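Local coordinates for phosphatidylglycerol lysyltransferase C-terminal domain-containing protein (Bacteroides thetaiotaomicron, PDB 2HQY) that binds coenzyme A and is probably an acyltransferase-like protein related to the C-terminal domain of phosphatidylglycerol lysyltransferases, its own reaction being unknown, at residues 24-28 with 286-290; 121-127 with 262-268. All blocks are in the same frame, centred on the assembly; numbering follows the deposited sequence.

Contact 1: 24-28 with 286-290; sequences RRNCD and TILEK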
ATOM      1  N   ARG A  24     -21.671  14.477  -3.154  1.00 21.48           N
ATOM      2  CA  ARG A  24     -20.355  14.681  -2.552  1.00 21.33           C
ATOM      3  C   ARG A  24     -19.330  15.101  -3.597  1.00 20.09           C
ATOM      4  O   ARG A  24     -19.160  14.424  -4.594  1.00 19.70           O
ATOM      5  CB  ARG A  24     -19.922  13.384  -1.866  1.00 22.55           C
ATOM      6  CG  ARG A  24     -21.000  12.866  -0.921  1.00 25.24           C
ATOM      7  CD  ARG A  24     -20.899  13.520   0.440  1.00 29.22           C
ATOM      8  NE  ARG A  24     -19.789  12.905   1.142  1.00 32.21           N
ATOM      9  CZ  ARG A  24     -19.890  11.847   1.943  1.00 31.38           C
ATOM     10  NH1 ARG A  24     -18.787  11.359   2.489  1.00 30.39           N
ATOM     11  NH2 ARG A  24     -21.080  11.290   2.208  1.00 29.75           N
ATOM     12  N   ARG A  25     -18.645  16.216  -3.354  1.00 18.99           N
ATOM     13  CA  ARG A  25     -17.700  16.750  -4.327  1.00 18.41           C
ATOM     14  C   ARG A  25     -16.236  16.652  -3.887  1.00 18.65           C
ATOM     15  O   ARG A  25     -15.331  17.085  -4.601  1.00 18.22           O
ATOM     16  CB  ARG A  25     -18.072  18.190  -4.665  1.00 19.02           C
ATOM     17  CG  ARG A  25     -19.472  18.303  -5.228  1.00 19.60           C
ATOM     18  CD  ARG A  25     -19.757  19.705  -5.707  1.00 21.25           C
ATOM     19  NE  ARG A  25     -19.744  20.687  -4.625  1.00 22.16           N
ATOM     20  CZ  ARG A  25     -19.818  22.008  -4.810  1.00 24.76           C
ATOM     21  NH1 ARG A  25     -19.887  22.519  -6.036  1.00 23.95           N
ATOM     22  NH2 ARG A  25     -19.807  22.829  -3.766  1.00 23.74           N
ATOM     23  N   ASN A  26     -15.987  16.088  -2.712  1.00 18.41           N
ATOM     24  CA  ASN A  26     -14.607  16.115  -2.237  1.00 18.79           C
ATOM     25  C   ASN A  26     -13.692  15.108  -2.943  1.00 16.88           C
ATOM     26  O   ASN A  26     -14.115  13.978  -3.291  1.00 15.59           O
ATOM     27  CB  ASN A  26     -14.517  16.055  -0.729  1.00 21.13           C
ATOM     28  CG  ASN A  26     -14.934  14.752  -0.195  1.00 24.10           C
ATOM     29  OD1 ASN A  26     -16.096  14.371  -0.312  1.00 31.01           O
ATOM     30  ND2 ASN A  26     -14.007  14.066   0.463  1.00 29.89           N
ATOM     31  N   CYS A  27     -12.461  15.548  -3.190  1.00 16.02           N
ATOM     32  CA  CYS A  27     -11.544  14.821  -4.066  1.00 16.71           C
ATOM     33  C   CYS A  27     -11.192  13.478  -3.483  1.00 16.33           C
ATOM     34  O   CYS A  27     -10.775  12.580  -4.212  1.00 16.15           O
ATOM     35  CB  CYS A  27     -10.258  15.634  -4.327  1.00 17.74           C
ATOM     36  SG  CYS A  27      -9.206  15.897  -2.888  1.00 18.78           S
ATOM     37  N   ASP A  28     -11.341  13.331  -2.165  1.00 16.71           N
ATOM     38  CA  ASP A  28     -11.004  12.040  -1.542  1.00 17.81           C
ATOM     39  C   ASP A  28     -11.927  10.912  -1.987  1.00 17.06           C
ATOM     40  O   ASP A  28     -11.642   9.744  -1.708  1.00 17.48           O
ATOM     41  CB  ASP A  28     -10.959  12.153  -0.029  1.00 18.97           C
ATOM     42  CG  ASP A  28      -9.788  13.025   0.437  1.00 24.60           C
ATOM     43  OD1 ASP A  28      -8.724  13.005  -0.239  1.00 32.16           O
ATOM     44  OD2 ASP A  28      -9.919  13.716   1.449  1.00 29.01           O
ATOM     45  N   THR A 286     -15.950  27.849  -4.784  1.00 21.86           N
ATOM     46  CA  THR A 286     -16.168  27.249  -3.474  1.00 22.54           C
ATOM     47  C   THR A 286     -14.841  26.794  -2.909  1.00 21.84           C
ATOM     48  O   THR A 286     -14.015  26.226  -3.631  1.00 21.30           O
ATOM     49  CB  THR A 286     -17.071  25.999  -3.574  1.00 22.68           C
ATOM     50  OG1 THR A 286     -18.377  26.395  -3.986  1.00 24.84           O
ATOM     51  CG2 THR A 286     -17.177  25.270  -2.224  1.00 24.90           C
ATOM     52  N   ILE A 287     -14.630  27.066  -1.626  1.00 20.62           N
ATOM     53  CA  ILE A 287     -13.550  26.416  -0.902  1.00 20.82           C
ATOM     54  C   ILE A 287     -14.232  25.431   0.045  1.00 20.81           C
ATOM     55  O   ILE A 287     -14.937  25.831   0.990  1.00 19.87           O
ATOM     56  CB  ILE A 287     -12.638  27.444  -0.209  1.00 21.00           C
ATOM     57  CG1 ILE A 287     -11.879  28.235  -1.290  1.00 22.24           C
ATOM     58  CG2 ILE A 287     -11.652  26.737   0.724  1.00 20.69           C
ATOM     59  CD1 ILE A 287     -11.254  29.465  -0.768  1.00 25.31           C
ATOM     60  N   LEU A 288     -14.094  24.151  -0.280  1.00 19.64           N
ATOM     61  CA  LEU A 288     -14.871  23.100   0.350  1.00 20.29           C
ATOM     62  C   LEU A 288     -14.161  22.654   1.623  1.00 20.30           C
ATOM     63  O   LEU A 288     -13.210  21.902   1.565  1.00 20.19           O
ATOM     64  CB  LEU A 288     -15.046  21.926  -0.629  1.00 20.75           C
ATOM     65  CG  LEU A 288     -15.951  20.762  -0.198  1.00 22.40           C
ATOM     66  CD1 LEU A 288     -17.439  21.161  -0.107  1.00 23.15           C
ATOM     67  CD2 LEU A 288     -15.746  19.574  -1.141  1.00 20.97           C
ATOM     68  N   GLU A 289     -14.608  23.142   2.772  1.00 20.72           N
ATOM     69  CA  GLU A 289     -14.001  22.755   4.050  1.00 21.85           C
ATOM     70  C   GLU A 289     -14.316  21.315   4.404  1.00 21.16           C
ATOM     71  O   GLU A 289     -15.359  20.788   4.017  1.00 21.82           O
ATOM     72  CB  GLU A 289     -14.491  23.690   5.168  1.00 22.59           C
ATOM     73  CG  GLU A 289     -14.443  25.129   4.755  1.00 27.26           C
ATOM     74  CD  GLU A 289     -15.328  26.012   5.615  1.00 35.04           C
ATOM     75  OE1 GLU A 289     -16.477  25.607   5.952  1.00 37.73           O
ATOM     76  OE2 GLU A 289     -14.860  27.116   5.951  1.00 37.94           O
ATOM     77  N   LYS A 290     -13.410  20.674   5.133  1.00 21.20           N
ATOM     78  CA  LYS A 290     -13.599  19.284   5.510  1.00 21.67           C
ATOM     79  C   LYS A 290     -13.415  19.165   7.000  1.00 22.58           C
ATOM     80  O   LYS A 290     -12.362  19.550   7.538  1.00 23.30           O
ATOM     81  CB  LYS A 290     -12.604  18.386   4.804  1.00 20.83           C
ATOM     82  CG  LYS A 290     -12.669  18.487   3.293  1.00 19.70           C
ATOM     83  CD  LYS A 290     -11.650  17.569   2.650  1.00 21.09           C
ATOM     84  CE  LYS A 290     -11.620  17.817   1.167  1.00 17.55           C
ATOM     85  NZ  LYS A 290     -10.491  17.062   0.525  1.00 16.98           N
TER
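L288 lays its CD2 methyl against N26, 3.8 Å from CB of that asparagine, and the same methyl also approaches the carbonyl carbon of R25. The arrangement is a loop packed on a β-sheet: residues 24-28 link helix 12-19 to helix 31-36, while 286-290 belongs to strand 286-295, whose backbone pairs with strand 122-126. CG of L288 stands anti to the backbone N (chi1 -175°), a torsion that carries the branched end off the strand and toward the loop. At one end of the contact the R25 chain, bent at chi3, brings NH2 to 3.8 Å from OG1 of T286, the two side chains crossing at about a right angle. This is a van der Waals approach, and the guanidinium has a cation-pi partner in Y263. At the other end K290 reaches in with an extended chain. CE of K290 passes 3.9 Å from CB of N26, so the asparagine CB is touched by both L288 and the lysine. Beyond it the ammonium group enters an acidic cluster, where D122 and E268 form salt bridges with it and D28 contributes a longer one. The loop backbone is tied to the same cluster by C27 N, which donates to the D122 carboxylate. A lysine so surrounded is likely to keep its positive charge. K290 NZ lies 3.5 Å from D28 OD2, and on the loop it also has C27 SG at 3.8 Å from K290 NZ.

Contact 2: 121-127 with 262-268; sequences ADYIYLR and IYINREE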
ATOM      1  N   ALA A 121      -8.898  21.867   2.844  1.00 19.19           N
ATOM      2  CA  ALA A 121     -10.064  22.285   2.062  1.00 18.74           C
ATOM      3  C   ALA A 121      -9.773  22.077   0.575  1.00 18.13           C
ATOM      4  O   ALA A 121      -8.629  22.241   0.159  1.00 18.94           O
ATOM      5  CB  ALA A 121     -10.392  23.758   2.337  1.00 19.42           C
ATOM      6  N   ASP A 122     -10.796  21.715  -0.203  1.00 18.26           N
ATOM      7  CA  ASP A 122     -10.667  21.559  -1.658  1.00 17.43           C
ATOM      8  C   ASP A 122     -11.048  22.852  -2.355  1.00 17.79           C
ATOM      9  O   ASP A 122     -12.013  23.534  -1.971  1.00 18.30           O
ATOM     10  CB  ASP A 122     -11.595  20.482  -2.214  1.00 17.54           C
ATOM     11  CG  ASP A 122     -11.144  19.072  -1.918  1.00 17.19           C
ATOM     12  OD1 ASP A 122      -9.986  18.835  -1.499  1.00 19.21           O
ATOM     13  OD2 ASP A 122     -11.982  18.180  -2.140  1.00 18.42           O
ATOM     14  N   TYR A 123     -10.301  23.167  -3.401  1.00 16.83           N
ATOM     15  CA  TYR A 123     -10.612  24.288  -4.266  1.00 16.78           C
ATOM     16  C   TYR A 123     -11.508  23.794  -5.411  1.00 16.93           C
ATOM     17  O   TYR A 123     -11.118  22.895  -6.173  1.00 16.18           O
ATOM     18  CB  TYR A 123      -9.310  24.852  -4.837  1.00 17.20           C
ATOM     19  CG  TYR A 123      -8.542  25.683  -3.849  1.00 18.72           C
ATOM     20  CD1 TYR A 123      -8.587  27.077  -3.910  1.00 18.34           C
ATOM     21  CD2 TYR A 123      -7.789  25.070  -2.835  1.00 17.38           C
ATOM     22  CE1 TYR A 123      -7.891  27.859  -2.999  1.00 18.75           C
ATOM     23  CE2 TYR A 123      -7.085  25.824  -1.917  1.00 17.95           C
ATOM     24  CZ  TYR A 123      -7.143  27.226  -2.003  1.00 17.70           C
ATOM     25  OH  TYR A 123      -6.466  27.984  -1.087  1.00 17.05           O
ATOM     26  N   ILE A 124     -12.691  24.391  -5.522  1.00 16.67           N
ATOM     27  CA  ILE A 124     -13.680  24.037  -6.547  1.00 18.15           C
ATOM     28  C   ILE A 124     -13.923  25.240  -7.489  1.00 17.67           C
ATOM     29  O   ILE A 124     -14.112  26.374  -7.043  1.00 17.27           O
ATOM     30  CB  ILE A 124     -14.990  23.500  -5.890  1.00 19.34           C
ATOM     31  CG1 ILE A 124     -14.638  22.224  -5.084  1.00 22.02           C
ATOM     32  CG2 ILE A 124     -16.101  23.267  -6.954  1.00 19.07           C
ATOM     33  CD1 ILE A 124     -15.782  21.289  -4.785  1.00 25.76           C
ATOM     34  N   TYR A 125     -13.845  24.970  -8.782  1.00 16.96           N
ATOM     35  CA  TYR A 125     -13.945  25.976  -9.838  1.00 17.39           C
ATOM     36  C   TYR A 125     -15.047  25.584 -10.819  1.00 17.27           C
ATOM     37  O   TYR A 125     -15.422  24.412 -10.895  1.00 17.78           O
ATOM     38  CB  TYR A 125     -12.622  26.007 -10.606  1.00 16.71           C
ATOM     39  CG  TYR A 125     -11.400  26.262  -9.749  1.00 16.87           C
ATOM     40  CD1 TYR A 125     -10.932  27.564  -9.519  1.00 16.50           C
ATOM     41  CD2 TYR A 125     -10.706  25.193  -9.183  1.00 16.29           C
ATOM     42  CE1 TYR A 125      -9.797  27.784  -8.732  1.00 15.53           C
ATOM     43  CE2 TYR A 125      -9.597  25.390  -8.398  1.00 16.14           C
ATOM     44  CZ  TYR A 125      -9.139  26.664  -8.185  1.00 15.81           C
ATOM     45  OH  TYR A 125      -8.019  26.788  -7.426  1.00 16.07           O
ATOM     46  N   LEU A 126     -15.572  26.557 -11.555  1.00 17.51           N
ATOM     47  CA  LEU A 126     -16.472  26.270 -12.677  1.00 17.31           C
ATOM     48  C   LEU A 126     -15.629  25.798 -13.846  1.00 16.67           C
ATOM     49  O   LEU A 126     -14.651  26.450 -14.210  1.00 17.52           O
ATOM     50  CB  LEU A 126     -17.234  27.516 -13.109  1.00 16.72           C
ATOM     51  CG  LEU A 126     -18.244  28.083 -12.093  1.00 17.89           C
ATOM     52  CD1 LEU A 126     -18.831  29.431 -12.530  1.00 19.80           C
ATOM     53  CD2 LEU A 126     -19.346  27.049 -11.799  1.00 19.62           C
ATOM     54  N   ARG A 127     -16.008  24.678 -14.448  1.00 17.85           N
ATOM     55  CA  ARG A 127     -15.348  24.228 -15.682  1.00 17.67           C
ATOM     56  C   ARG A 127     -15.406  25.317 -16.752  1.00 18.63           C
ATOM     57  O   ARG A 127     -14.438  25.528 -17.476  1.00 19.29           O
ATOM     58  CB  ARG A 127     -15.990  22.934 -16.192  1.00 18.21           C
ATOM     59  CG  ARG A 127     -15.226  22.236 -17.332  1.00 20.43           C
ATOM     60  CD  ARG A 127     -16.180  21.501 -18.280  1.00 22.90           C
ATOM     61  NE  ARG A 127     -16.642  22.446 -19.272  1.00 32.31           N
ATOM     62  CZ  ARG A 127     -16.096  22.616 -20.475  1.00 31.59           C
ATOM     63  NH1 ARG A 127     -15.076  21.868 -20.891  1.00 33.44           N
ATOM     64  NH2 ARG A 127     -16.603  23.527 -21.273  1.00 34.48           N
ATOM     65  N   ILE A 262     -19.824  20.340 -14.361  1.00 18.71           N
ATOM     66  CA  ILE A 262     -19.951  21.771 -14.108  1.00 19.72           C
ATOM     67  C   ILE A 262     -18.806  22.295 -13.251  1.00 18.26           C
ATOM     68  O   ILE A 262     -18.366  23.436 -13.433  1.00 17.85           O
ATOM     69  CB  ILE A 262     -21.342  22.064 -13.423  1.00 19.98           C
ATOM     70  CG1 ILE A 262     -22.458  21.980 -14.469  1.00 25.46           C
ATOM     71  CG2 ILE A 262     -21.421  23.452 -12.836  1.00 22.68           C
ATOM     72  CD1 ILE A 262     -23.009  20.625 -14.682  1.00 28.12           C
ATOM     73  N   TYR A 263     -18.334  21.452 -12.323  1.00 17.44           N
ATOM     74  CA  TYR A 263     -17.332  21.844 -11.341  1.00 17.59           C
ATOM     75  C   TYR A 263     -16.033  21.103 -11.574  1.00 16.68           C
ATOM     76  O   TYR A 263     -16.038  19.939 -11.978  1.00 17.20           O
ATOM     77  CB  TYR A 263     -17.815  21.548  -9.924  1.00 17.96           C
ATOM     78  CG  TYR A 263     -19.097  22.256  -9.623  1.00 19.33           C
ATOM     79  CD1 TYR A 263     -19.108  23.629  -9.446  1.00 19.50           C
ATOM     80  CD2 TYR A 263     -20.295  21.561  -9.561  1.00 19.30           C
ATOM     81  CE1 TYR A 263     -20.304  24.313  -9.200  1.00 21.86           C
ATOM     82  CE2 TYR A 263     -21.499  22.231  -9.309  1.00 20.84           C
ATOM     83  CZ  TYR A 263     -21.479  23.603  -9.126  1.00 19.74           C
ATOM     84  OH  TYR A 263     -22.647  24.283  -8.866  1.00 22.47           O
ATOM     85  N   ILE A 264     -14.927  21.787 -11.304  1.00 16.53           N
ATOM     86  CA  ILE A 264     -13.610  21.133 -11.369  1.00 16.44           C
ATOM     87  C   ILE A 264     -13.002  21.258  -9.972  1.00 16.30           C
ATOM     88  O   ILE A 264     -12.882  22.360  -9.443  1.00 16.96           O
ATOM     89  CB  ILE A 264     -12.657  21.766 -12.411  1.00 15.40           C
ATOM     90  CG1 ILE A 264     -13.200  21.641 -13.840  1.00 17.05           C
ATOM     91  CG2 ILE A 264     -11.268  21.065 -12.305  1.00 15.24           C
ATOM     92  CD1 ILE A 264     -12.324  22.372 -14.888  1.00 18.07           C
ATOM     93  N   ASN A 265     -12.674  20.126  -9.355  1.00 16.04           N
ATOM     94  CA  ASN A 265     -12.049  20.117  -8.039  1.00 15.94           C
ATOM     95  C   ASN A 265     -10.527  19.913  -8.230  1.00 15.76           C
ATOM     96  O   ASN A 265     -10.075  18.841  -8.692  1.00 15.89           O
ATOM     97  CB  ASN A 265     -12.668  18.992  -7.185  1.00 16.07           C
ATOM     98  CG  ASN A 265     -12.122  18.948  -5.750  1.00 17.30           C
ATOM     99  OD1 ASN A 265     -10.965  19.299  -5.492  1.00 16.79           O
ATOM    100  ND2 ASN A 265     -12.960  18.491  -4.812  1.00 15.50           N
ATOM    101  N   ARG A 266      -9.743  20.938  -7.901  1.00 16.05           N
ATOM    102  CA  ARG A 266      -8.264  20.865  -8.031  1.00 16.58           C
ATOM    103  C   ARG A 266      -7.558  20.647  -6.689  1.00 16.23           C
ATOM    104  O   ARG A 266      -6.368  20.941  -6.542  1.00 17.15           O
ATOM    105  CB  ARG A 266      -7.717  22.101  -8.774  1.00 16.13           C
ATOM    106  CG  ARG A 266      -8.277  22.209 -10.200  1.00 17.13           C
ATOM    107  CD  ARG A 266      -7.843  23.463 -10.959  1.00 18.55           C
ATOM    108  NE  ARG A 266      -6.390  23.584 -10.986  1.00 16.86           N
ATOM    109  CZ  ARG A 266      -5.571  22.993 -11.846  1.00 21.34           C
ATOM    110  NH1 ARG A 266      -6.026  22.223 -12.833  1.00 21.92           N
ATOM    111  NH2 ARG A 266      -4.270  23.197 -11.700  1.00 23.63           N
ATOM    112  N   GLU A 267      -8.299  20.134  -5.709  1.00 16.07           N
ATOM    113  CA  GLU A 267      -7.726  19.608  -4.458  1.00 16.45           C
ATOM    114  C   GLU A 267      -7.187  20.698  -3.520  1.00 17.32           C
ATOM    115  O   GLU A 267      -7.634  21.848  -3.571  1.00 16.99           O
ATOM    116  CB  GLU A 267      -6.731  18.435  -4.730  1.00 16.99           C
ATOM    117  CG  GLU A 267      -7.312  17.481  -5.801  1.00 15.92           C
ATOM    118  CD  GLU A 267      -6.724  16.065  -5.808  1.00 16.27           C
ATOM    119  OE1 GLU A 267      -5.576  15.862  -5.367  1.00 19.11           O
ATOM    120  OE2 GLU A 267      -7.447  15.137  -6.254  1.00 19.66           O
ATOM    121  N   GLU A 268      -6.245  20.337  -2.658  1.00 18.12           N
ATOM    122  CA  GLU A 268      -5.950  21.158  -1.473  1.00 18.57           C
ATOM    123  C   GLU A 268      -4.670  21.962  -1.619  1.00 19.25           C
ATOM    124  O   GLU A 268      -3.839  21.649  -2.474  1.00 18.07           O
ATOM    125  CB  GLU A 268      -5.843  20.244  -0.255  1.00 19.74           C
ATOM    126  CG  GLU A 268      -7.053  19.368  -0.059  1.00 22.56           C
ATOM    127  CD  GLU A 268      -6.779  17.910  -0.262  1.00 30.17           C
ATOM    128  OE1 GLU A 268      -6.026  17.562  -1.214  1.00 31.51           O
ATOM    129  OE2 GLU A 268      -7.336  17.115   0.538  1.00 33.13           O
TER
HETATM  130  O   HOH W   1      -6.047  25.647  -9.069  1.00 33.35           O
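N265 leaves its strand with CG anti to the backbone N (chi1 -177°), which sends the amide back across D122. CB begins on the sheet face shared with I124; CG of N265 then comes 3.9 Å from CB of D122, and the amide forks. OD1 of N265 turns to its own chain and accepts from the backbone N of E267 at 2.8 Å, closing an Asx turn where Y123 accepts from R266 N and donates to E267 O. N265 ND2 reaches D122 OD2 at 2.9 Å, nearly straight at 175°. The acceptor lies almost in the amide plane, yet the donor arrives from above the carboxylate, the two planes being 70° apart. That carboxylate is also held by K290, in a salt bridge through OD1, and by C27 N at OD2. ND2 donates to R25 O as well, so both ends of the amide are engaged and its flip is fixed. A leucine here would probably leave D122 OD2 and the turn N-H of E267 without these partners and let the turn relax.

On the same face, CG2 of I124 meets CB of Y263 at 3.8 Å. Y125 occupies the other face beside I264; the Y125 and R266 side chains cross at about a right angle, with CD of R266 3.7 Å from CE2 of Y125. One water joins Y125 OH to R266 NE; K279 O and E236 are the further partners of that hydroxyl and guanidinium.

Y125 and I264 form a hydrogen-bonded pair, with I264 N to Y125 O at 2.7 Å, flanked by the non-hydrogen-bonded pairs I124-N265 and L126-Y263. Strand 263-265 thus links antiparallel 122-126 to parallel 230-238, consistent with the acetyltransferase-like fold of the family.

Along the chain, contact 2 is nested inside the loop closed by contact 1, and in space their centres are about 8 Å apart. Strand 122-126 is the common element, pairing with 286-295 on one edge and 263-265 on the other. D122 connects them most directly: its OD1 is 2.7 Å from K290 NZ, and its O is 2.8 Å from L288 N, probably a hydrogen bond. Neither contact touches the cofactor. The side chain of E267 in contact 2 is about 8 Å from bound coenzyme A, against about 12 Å for that of C27 in contact 1, and R266 lies about 6 Å, side chain to side chain, from the cofactor-binding Y246.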